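Local coordinates for binding domain (Hc) of Paraclostridial Mosquitocidal Protein 1 (Paraclostridium bifermentans, PDB 6HOX) that forms the receptor-binding part of a botulinum-like neurotoxin that targets Anopheles mosquitoes, and probably directs the toxin to host nerve cells, at residues A230-E233 / S234-E237; I304-L307 / Y308-G311; N324-K327 / Y328-N332. All blocks are in the same frame, centred on the assembly; numbering follows the deposited sequence.

Interaction 1. Residues A230-E233 / S234-E237; sequences ALNE and SEVE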
ATOM      1  N   ALA A 230      21.467  13.525  -5.106  1.00 30.97           N
ATOM      2  CA  ALA A 230      20.446  13.748  -4.087  1.00 31.13           C
ATOM      3  C   ALA A 230      19.243  14.420  -4.745  1.00 31.03           C
ATOM      4  O   ALA A 230      19.357  15.560  -5.142  1.00 30.91           O
ATOM      5  CB  ALA A 230      20.985  14.620  -2.982  1.00 31.02           C
ATOM      6  N   LEU A 231      18.111  13.717  -4.862  1.00 28.99           N
ATOM      7  CA  LEU A 231      16.959  14.300  -5.524  1.00 28.77           C
ATOM      8  C   LEU A 231      16.385  15.393  -4.619  1.00 28.88           C
ATOM      9  O   LEU A 231      16.418  15.275  -3.385  1.00 30.71           O
ATOM     10  CB  LEU A 231      15.895  13.239  -5.820  1.00 30.40           C
ATOM     11  CG  LEU A 231      16.322  12.003  -6.607  1.00 30.47           C
ATOM     12  CD1 LEU A 231      15.134  11.077  -6.812  1.00 32.68           C
ATOM     13  CD2 LEU A 231      16.925  12.374  -7.948  1.00 32.44           C
ATOM     14  N   ASN A 232      15.863  16.460  -5.237  1.00 29.68           N
ATOM     15  CA  ASN A 232      15.178  17.503  -4.498  1.00 32.88           C
ATOM     16  C   ASN A 232      13.726  17.047  -4.257  1.00 32.51           C
ATOM     17  O   ASN A 232      13.293  16.010  -4.768  1.00 30.85           O
ATOM     18  CB  ASN A 232      15.330  18.876  -5.166  1.00 36.38           C
ATOM     19  CG  ASN A 232      14.610  19.008  -6.492  1.00 38.51           C
ATOM     20  OD1 ASN A 232      13.547  18.419  -6.700  1.00 39.95           O
ATOM     21  ND2 ASN A 232      15.184  19.792  -7.387  1.00 37.81           N
ATOM     22  N   GLU A 233      13.015  17.822  -3.431  1.00 31.43           N
ATOM     23  CA  GLU A 233      11.679  17.503  -2.952  1.00 33.45           C
ATOM     24  C   GLU A 233      10.730  17.293  -4.149  1.00 32.04           C
ATOM     25  O   GLU A 233       9.883  16.362  -4.128  1.00 30.44           O
ATOM     26  CB  GLU A 233      11.247  18.583  -1.952  1.00 34.98           C
ATOM     27  CG  GLU A 233       9.991  18.236  -1.177  1.00 40.15           C
ATOM     28  CD  GLU A 233       9.665  19.148  -0.003  1.00 42.21           C
ATOM     29  OE1 GLU A 233      10.489  20.029   0.297  1.00 45.44           O
ATOM     30  OE2 GLU A 233       8.574  18.988   0.597  1.00 39.39           O
ATOM     31  N   SER A 234      10.876  18.119  -5.194  1.00 31.23           N
ATOM     32  CA  SER A 234      10.008  18.039  -6.402  1.00 32.02           C
ATOM     33  C   SER A 234      10.315  16.779  -7.216  1.00 31.31           C
ATOM     34  O   SER A 234       9.420  16.164  -7.799  1.00 30.16           O
ATOM     35  CB  SER A 234      10.140  19.256  -7.273  1.00 32.26           C
ATOM     36  OG  SER A 234       9.730  20.408  -6.567  1.00 36.02           O
ATOM     37  N   GLU A 235      11.601  16.434  -7.294  1.00 29.46           N
ATOM     38  CA  GLU A 235      12.034  15.245  -8.001  1.00 29.43           C
ATOM     39  C   GLU A 235      11.511  13.976  -7.305  1.00 27.57           C
ATOM     40  O   GLU A 235      11.170  13.021  -7.981  1.00 30.75           O
ATOM     41  CB  GLU A 235      13.558  15.244  -8.122  1.00 31.12           C
ATOM     42  CG  GLU A 235      14.073  16.286  -9.087  1.00 34.75           C
ATOM     43  CD  GLU A 235      15.585  16.443  -9.122  1.00 37.62           C
ATOM     44  OE1 GLU A 235      16.217  16.381  -8.050  1.00 36.62           O
ATOM     45  OE2 GLU A 235      16.119  16.644 -10.218  1.00 39.78           O
ATOM     46  N   VAL A 236      11.448  13.964  -5.966  1.00 28.16           N
ATOM     47  CA  VAL A 236      10.986  12.776  -5.222  1.00 27.84           C
ATOM     48  C   VAL A 236       9.484  12.573  -5.488  1.00 28.28           C
ATOM     49  O   VAL A 236       9.028  11.455  -5.701  1.00 25.96           O
ATOM     50  CB  VAL A 236      11.295  12.878  -3.716  1.00 27.81           C
ATOM     51  CG1 VAL A 236      10.652  11.743  -2.931  1.00 28.42           C
ATOM     52  CG2 VAL A 236      12.794  12.940  -3.441  1.00 27.97           C
ATOM     53  N   GLU A 237       8.717  13.668  -5.512  1.00 28.99           N
ATOM     54  CA  GLU A 237       7.282  13.588  -5.823  1.00 32.34           C
ATOM     55  C   GLU A 237       7.091  12.996  -7.224  1.00 32.33           C
ATOM     56  O   GLU A 237       6.268  12.106  -7.442  1.00 30.05           O
ATOM     57  CB  GLU A 237       6.638  14.971  -5.709  1.00 35.84           C
ATOM     58  CG  GLU A 237       5.130  14.942  -5.756  1.00 42.02           C
ATOM     59  CD  GLU A 237       4.503  16.284  -5.437  1.00 47.64           C
ATOM     60  OE1 GLU A 237       4.828  17.250  -6.138  1.00 52.94           O
ATOM     61  OE2 GLU A 237       3.738  16.367  -4.455  1.00 58.64           O
TER
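Asn232 and Glu235 form a capping box at the start of helix 233-241, each side chain bonding to the backbone N-H of the other. The two side chains cross at about a right angle, yet their flat ends are stacked, with the amide and carboxylate planes 29° apart. With chi1 at 68°, CG of Asn232 sits between its own backbone N and carbonyl carbon, and this swings the amide forward over the first turn, toward Glu235 N. There Asn232 OD1 accepts from Glu235 N at 2.8 Å, nearly in line with the amide C=O. In return, Glu235, extended beyond CG, runs back against the direction of the helix toward Asn232, and its OE1 receives Asn232 N. The other carboxylate oxygen, OE2, makes a salt bridge with Arg229, so both ends of the carboxylate are fixed and its charge is probably balanced.

Next to the box, Leu231 and Val236 meet through Leu231 CB and Val236 CG2, 3.9 Å apart. Val236 also touches Tyr182, Thr170 and Thr172, which seats the helix start on strands 167-174 and 178-183 of the lectin-like domain. The reciprocal bond from Asn232 N to Glu235 OE1, 2.8 Å long and 170° at the hydrogen, uses the anti lone pair of the carboxylate.

Interaction 2. Residues I304-L307 / Y308-G311; sequences IPYL and YHKG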
ATOM      1  N   ILE A 304      -6.926  -2.355  16.094  1.00 37.91           N
ATOM      2  CA  ILE A 304      -6.801  -2.653  14.683  1.00 35.37           C
ATOM      3  C   ILE A 304      -8.184  -3.014  14.145  1.00 33.73           C
ATOM      4  O   ILE A 304      -8.911  -3.782  14.777  1.00 31.39           O
ATOM      5  CB  ILE A 304      -5.768  -3.776  14.472  1.00 36.80           C
ATOM      6  CG1 ILE A 304      -4.423  -3.378  15.090  1.00 38.92           C
ATOM      7  CG2 ILE A 304      -5.652  -4.160  12.995  1.00 35.27           C
ATOM      8  CD1 ILE A 304      -3.233  -4.070  14.496  1.00 41.09           C
ATOM      9  N   PRO A 305      -8.591  -2.476  12.969  1.00 30.73           N
ATOM     10  CA  PRO A 305      -9.872  -2.837  12.367  1.00 29.57           C
ATOM     11  C   PRO A 305      -9.790  -4.241  11.777  1.00 28.12           C
ATOM     12  O   PRO A 305      -8.760  -4.622  11.204  1.00 30.93           O
ATOM     13  CB  PRO A 305     -10.057  -1.812  11.244  1.00 30.88           C
ATOM     14  CG  PRO A 305      -8.627  -1.513  10.831  1.00 32.78           C
ATOM     15  CD  PRO A 305      -7.851  -1.516  12.137  1.00 31.69           C
ATOM     16  N   TYR A 306     -10.876  -4.991  11.920  1.00 26.90           N
ATOM     17  CA  TYR A 306     -11.047  -6.219  11.189  1.00 29.49           C
ATOM     18  C   TYR A 306     -11.277  -5.881   9.711  1.00 28.05           C
ATOM     19  O   TYR A 306     -12.033  -4.963   9.406  1.00 26.30           O
ATOM     20  CB  TYR A 306     -12.245  -7.016  11.720  1.00 32.52           C
ATOM     21  CG  TYR A 306     -11.981  -7.799  12.976  1.00 33.33           C
ATOM     22  CD1 TYR A 306     -11.434  -9.065  12.918  1.00 33.93           C
ATOM     23  CD2 TYR A 306     -12.291  -7.272  14.224  1.00 34.50           C
ATOM     24  CE1 TYR A 306     -11.178  -9.786  14.073  1.00 38.57           C
ATOM     25  CE2 TYR A 306     -12.058  -7.985  15.387  1.00 35.32           C
ATOM     26  CZ  TYR A 306     -11.497  -9.246  15.310  1.00 37.19           C
ATOM     27  OH  TYR A 306     -11.234  -9.949  16.449  1.00 43.17           O
ATOM     28  N   LEU A 307     -10.652  -6.651   8.813  1.00 27.01           N
ATOM     29  CA  LEU A 307     -10.887  -6.532   7.368  1.00 27.52           C
ATOM     30  C   LEU A 307     -11.590  -7.774   6.818  1.00 28.16           C
ATOM     31  O   LEU A 307     -12.295  -7.668   5.817  1.00 29.10           O
ATOM     32  CB  LEU A 307      -9.557  -6.357   6.625  1.00 27.67           C
ATOM     33  CG  LEU A 307      -8.675  -5.189   7.064  1.00 25.99           C
ATOM     34  CD1 LEU A 307      -7.416  -5.151   6.230  1.00 26.19           C
ATOM     35  CD2 LEU A 307      -9.409  -3.872   6.977  1.00 28.48           C
ATOM     36  N   TYR A 308     -11.330  -8.948   7.411  1.00 28.18           N
ATOM     37  CA  TYR A 308     -11.814 -10.228   6.866  1.00 28.19           C
ATOM     38  C   TYR A 308     -13.109 -10.684   7.579  1.00 29.04           C
ATOM     39  O   TYR A 308     -13.953 -11.347   6.960  1.00 29.71           O
ATOM     40  CB  TYR A 308     -10.756 -11.329   6.991  1.00 27.52           C
ATOM     41  CG  TYR A 308      -9.338 -11.043   6.532  1.00 28.62           C
ATOM     42  CD1 TYR A 308      -9.030 -10.130   5.531  1.00 28.85           C
ATOM     43  CD2 TYR A 308      -8.284 -11.756   7.084  1.00 28.34           C
ATOM     44  CE1 TYR A 308      -7.714  -9.904   5.131  1.00 28.54           C
ATOM     45  CE2 TYR A 308      -6.972 -11.557   6.685  1.00 30.70           C
ATOM     46  CZ  TYR A 308      -6.681 -10.639   5.693  1.00 27.96           C
ATOM     47  OH  TYR A 308      -5.380 -10.467   5.319  1.00 25.05           O
ATOM     48  N   HIS A 309     -13.230 -10.387   8.883  1.00 29.05           N
ATOM     49  CA  HIS A 309     -14.395 -10.732   9.750  1.00 30.32           C
ATOM     50  C   HIS A 309     -14.724 -12.227   9.660  1.00 33.01           C
ATOM     51  O   HIS A 309     -15.879 -12.609   9.460  1.00 29.52           O
ATOM     52  CB  HIS A 309     -15.621  -9.880   9.397  1.00 27.56           C
ATOM     53  CG  HIS A 309     -15.348  -8.412   9.377  1.00 29.59           C
ATOM     54  ND1 HIS A 309     -15.324  -7.654  10.520  1.00 26.31           N
ATOM     55  CD2 HIS A 309     -15.040  -7.577   8.355  1.00 30.19           C
ATOM     56  CE1 HIS A 309     -15.053  -6.405  10.206  1.00 29.48           C
ATOM     57  NE2 HIS A 309     -14.863  -6.333   8.880  1.00 29.62           N
ATOM     58  N   LYS A 310     -13.703 -13.073   9.813  1.00 35.13           N
ATOM     59  CA  LYS A 310     -13.880 -14.520   9.702  1.00 40.80           C
ATOM     60  C   LYS A 310     -14.827 -14.996  10.809  1.00 41.00           C
ATOM     61  O   LYS A 310     -14.831 -14.465  11.911  1.00 41.01           O
ATOM     62  CB  LYS A 310     -12.517 -15.212   9.722  1.00 44.45           C
ATOM     63  CG  LYS A 310     -11.640 -14.839   8.535  1.00 49.37           C
ATOM     64  CD  LYS A 310     -10.558 -15.840   8.210  1.00 56.71           C
ATOM     65  CE  LYS A 310     -10.372 -16.037   6.720  1.00 58.97           C
ATOM     66  NZ  LYS A 310      -9.295 -17.017   6.442  1.00 65.61           N
ATOM     67  N   GLY A 311     -15.671 -15.970  10.468  1.00 44.52           N
ATOM     68  CA  GLY A 311     -16.744 -16.430  11.335  1.00 47.75           C
ATOM     69  C   GLY A 311     -17.907 -15.449  11.424  1.00 49.02           C
ATOM     70  O   GLY A 311     -18.518 -15.332  12.482  1.00 58.19           O
TER
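His309 lays its imidazole against the CB and carbonyl end of Tyr306, where the chain leaves strand 302-305 and turns toward strand 316-320. The contact is made by the CE1 corner of the imidazole, with His309 CE1 only 3.2 Å from Tyr306 CB. The two rings themselves meet obliquely, their planes 35° apart and their centroids 5.9 Å apart, because the phenol of Tyr306 leads away from the turn while the imidazole folds back over it. That return follows from the first torsion of His309, chi1 -52°, which sets CG beside the backbone N and opposite the carbonyl carbon. The ring thereby comes to lie with one face over the backbone N of Leu307. The neighbouring ring atom, His309 NE2, is 3.2 Å from Tyr306 O, but the angle is too poor for a hydrogen bond.

Leu307 and Tyr308 meet more lightly, through Leu307 CB and Tyr308 CD1, 4.0 Å apart. Positive backbone angles at His309 put it in the left-handed region and carry the chain round. The polar groups of the turn are answered largely by the C-terminal end of the chain: the carboxylate of Glu446 accepts from the backbone N atoms of Leu307, Tyr308 and His309, while Tyr308 bonds through OH to Trp444 O and Asp441 N and packs edge-to-face on the Trp444 ring.

Arg294 is shared by the two aromatic residues, making a cation-pi contact with the Tyr306 ring and donating from NH1 to His309 ND1. Accepting that bond requires ND1 to carry no proton, which is consistent with a neutral imidazole protonated at NE2, and the nearby positive charge of Arg294 would probably favour that form.

Interaction 3. Residues N324-K327 / Y328-N332; sequences NVDK and YVRKN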
ATOM      1  N   ASN A 324     -14.309  -7.066 -20.224  1.00 40.06           N
ATOM      2  CA  ASN A 324     -12.941  -6.849 -19.750  1.00 39.55           C
ATOM      3  C   ASN A 324     -11.986  -7.212 -20.886  1.00 40.70           C
ATOM      4  O   ASN A 324     -12.355  -7.991 -21.770  1.00 47.47           O
ATOM      5  CB  ASN A 324     -12.605  -7.655 -18.493  1.00 37.73           C
ATOM      6  CG  ASN A 324     -12.547  -9.141 -18.754  1.00 35.86           C
ATOM      7  OD1 ASN A 324     -13.483  -9.691 -19.325  1.00 37.27           O
ATOM      8  ND2 ASN A 324     -11.471  -9.788 -18.340  1.00 33.75           N
ATOM      9  N   VAL A 325     -10.775  -6.650 -20.850  1.00 39.22           N
ATOM     10  CA  VAL A 325      -9.759  -6.951 -21.856  1.00 37.02           C
ATOM     11  C   VAL A 325      -8.631  -7.788 -21.242  1.00 35.54           C
ATOM     12  O   VAL A 325      -8.001  -8.549 -21.948  1.00 37.06           O
ATOM     13  CB  VAL A 325      -9.204  -5.683 -22.527  1.00 39.81           C
ATOM     14  CG1 VAL A 325      -8.503  -4.728 -21.562  1.00 37.45           C
ATOM     15  CG2 VAL A 325      -8.253  -6.087 -23.630  1.00 44.78           C
ATOM     16  N   ASP A 326      -8.353  -7.591 -19.949  1.00 30.24           N
ATOM     17  CA  ASP A 326      -7.477  -8.459 -19.183  1.00 27.84           C
ATOM     18  C   ASP A 326      -8.055  -8.538 -17.764  1.00 27.54           C
ATOM     19  O   ASP A 326      -9.212  -8.186 -17.535  1.00 27.37           O
ATOM     20  CB  ASP A 326      -6.034  -7.954 -19.247  1.00 29.24           C
ATOM     21  CG  ASP A 326      -5.846  -6.546 -18.735  1.00 28.85           C
ATOM     22  OD1 ASP A 326      -6.744  -6.057 -18.042  1.00 27.33           O
ATOM     23  OD2 ASP A 326      -4.812  -5.939 -19.063  1.00 32.28           O
ATOM     24  N   LYS A 327      -7.253  -8.975 -16.798  1.00 26.13           N
ATOM     25  CA  LYS A 327      -7.766  -9.216 -15.474  1.00 26.71           C
ATOM     26  C   LYS A 327      -7.873  -7.913 -14.671  1.00 26.19           C
ATOM     27  O   LYS A 327      -8.434  -7.922 -13.573  1.00 26.63           O
ATOM     28  CB  LYS A 327      -6.884 -10.227 -14.735  1.00 27.76           C
ATOM     29  CG  LYS A 327      -5.578  -9.700 -14.173  1.00 30.95           C
ATOM     30  CD  LYS A 327      -4.902 -10.705 -13.277  1.00 33.41           C
ATOM     31  CE  LYS A 327      -3.691 -10.139 -12.562  1.00 36.16           C
ATOM     32  NZ  LYS A 327      -3.173 -11.100 -11.556  1.00 38.51           N
ATOM     33  N   TYR A 328      -7.367  -6.802 -15.212  1.00 25.80           N
ATOM     34  CA  TYR A 328      -7.199  -5.588 -14.418  1.00 25.59           C
ATOM     35  C   TYR A 328      -8.381  -4.652 -14.604  1.00 23.72           C
ATOM     36  O   TYR A 328      -8.859  -4.512 -15.707  1.00 26.90           O
ATOM     37  CB  TYR A 328      -5.918  -4.860 -14.801  1.00 24.67           C
ATOM     38  CG  TYR A 328      -4.697  -5.695 -14.550  1.00 26.29           C
ATOM     39  CD1 TYR A 328      -4.327  -6.025 -13.262  1.00 27.87           C
ATOM     40  CD2 TYR A 328      -3.946  -6.193 -15.595  1.00 26.79           C
ATOM     41  CE1 TYR A 328      -3.200  -6.784 -13.013  1.00 28.55           C
ATOM     42  CE2 TYR A 328      -2.825  -6.965 -15.367  1.00 28.06           C
ATOM     43  CZ  TYR A 328      -2.449  -7.258 -14.071  1.00 29.30           C
ATOM     44  OH  TYR A 328      -1.346  -8.023 -13.818  1.00 34.70           O
ATOM     45  N   VAL A 329      -8.780  -4.003 -13.502  1.00 23.63           N
ATOM     46  CA  VAL A 329      -9.808  -2.990 -13.509  1.00 23.62           C
ATOM     47  C   VAL A 329      -9.128  -1.656 -13.763  1.00 22.77           C
ATOM     48  O   VAL A 329      -8.173  -1.318 -13.094  1.00 24.36           O
ATOM     49  CB  VAL A 329     -10.609  -2.952 -12.196  1.00 23.37           C
ATOM     50  CG1 VAL A 329     -11.779  -1.980 -12.290  1.00 23.94           C
ATOM     51  CG2 VAL A 329     -11.077  -4.335 -11.801  1.00 22.55           C
ATOM     52  N   ARG A 330      -9.639  -0.922 -14.755  1.00 24.18           N
ATOM     53  CA  ARG A 330      -9.142   0.391 -15.080  1.00 24.45           C
ATOM     54  C   ARG A 330     -10.210   1.447 -14.806  1.00 25.72           C
ATOM     55  O   ARG A 330     -11.422   1.198 -14.879  1.00 24.55           O
ATOM     56  CB  ARG A 330      -8.671   0.435 -16.535  1.00 25.62           C
ATOM     57  CG  ARG A 330      -7.431  -0.418 -16.784  1.00 24.69           C
ATOM     58  CD  ARG A 330      -7.050  -0.461 -18.245  1.00 25.19           C
ATOM     59  NE  ARG A 330      -5.868  -1.292 -18.473  1.00 25.94           N
ATOM     60  CZ  ARG A 330      -5.841  -2.620 -18.478  1.00 25.40           C
ATOM     61  NH1 ARG A 330      -6.954  -3.330 -18.376  1.00 24.22           N
ATOM     62  NH2 ARG A 330      -4.678  -3.240 -18.555  1.00 24.82           N
ATOM     63  N   LYS A 331      -9.703   2.629 -14.468  1.00 26.78           N
ATOM     64  CA  LYS A 331     -10.438   3.850 -14.279  1.00 29.63           C
ATOM     65  C   LYS A 331     -11.444   4.031 -15.422  1.00 26.40           C
ATOM     66  O   LYS A 331     -11.056   3.984 -16.565  1.00 25.01           O
ATOM     67  CB  LYS A 331      -9.402   4.982 -14.266  1.00 34.64           C
ATOM     68  CG  LYS A 331      -9.942   6.361 -13.983  1.00 41.19           C
ATOM     69  CD  LYS A 331      -8.989   7.476 -14.361  1.00 45.91           C
ATOM     70  CE  LYS A 331      -7.633   7.380 -13.713  1.00 45.56           C
ATOM     71  NZ  LYS A 331      -6.863   8.627 -13.933  1.00 48.35           N
ATOM     72  N   ASN A 332     -12.725   4.181 -15.063  1.00 26.10           N
ATOM     73  CA  ASN A 332     -13.874   4.427 -15.931  1.00 26.21           C
ATOM     74  C   ASN A 332     -14.460   3.151 -16.545  1.00 27.06           C
ATOM     75  O   ASN A 332     -15.361   3.246 -17.380  1.00 26.60           O
ATOM     76  CB  ASN A 332     -13.605   5.446 -17.037  1.00 29.56           C
ATOM     77  CG  ASN A 332     -13.186   6.797 -16.505  1.00 30.35           C
ATOM     78  OD1 ASN A 332     -12.387   7.480 -17.141  1.00 32.96           O
ATOM     79  ND2 ASN A 332     -13.708   7.186 -15.348  1.00 28.10           N
TER
HETATM   80  O   HOH W   1      -9.788  -5.285 -18.382  1.00 31.46           O
HETATM   81  O   HOH W   2      -1.290  -8.373 -10.676  1.00 45.78           O
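Between Val325 and Arg330 the chain follows an irregular path, bending at Val325 and Lys327 on either side of an extended Asp326 before it straightens through Tyr328, Val329 and Arg330. Asp326 is the hub: its CG lies between the backbone N and the carbonyl carbon (chi1 58°), which turns the carboxylate toward the residues that follow. Arg330 grips it end-on, NH2 meeting Asp326 OD2 at 2.7 Å on the syn lone pair and NH1 meeting Asp326 OD1 at 2.8 Å. The carboxylate and guanidinium planes are 32° apart. Tyr328 N also bonds to Asp326 OD1, from the opposite face of the carboxylate plane to Arg330 NH1. Asp326 OD1 thus holds two donors, which fixes the rotation of the acid and draws the loop together.

The Tyr328 ring has Asp326 OD2 at its edge and Lys327 over one face. Lys327 CG stands 3.8 Å from the ring centroid, almost on the ring normal, in a CH-pi contact. The extended lysine carries on along the ring, and its NZ makes a salt bridge with Glu258. Water 1 accepts from Val325 N and lies 2.9 Å from Tyr328 O, linking the two segments.

The loop connects strands 316-320 and 333-339 at the surface. Its backbone bonds to Tyr259, Leu257 and Leu249 hold it to the preceding chain, while Val329 packs on Leu372 of strand 369-373.

Along the chain the three contacts follow one another in series, none enclosing or crossing another. Interaction 1 comes first, where strand 218-227 of the lectin-like half gives way to helix 233-241, and seats that helix on strands 167-174 and 178-183. Interaction 2 shapes the turn after strand 302-305 and joins it to the C-terminal end of the chain. Interaction 3 ties the loop between strands 316-320 and 333-339 to residues 249-259 and strand 369-373. Interactions 1 and 2 are on opposite sides of the chain's centre, about 38 Å between centres. Interactions 2 and 3, about 17 Å apart at their nearest atoms, do not touch, yet strand 316-320 joins their loops.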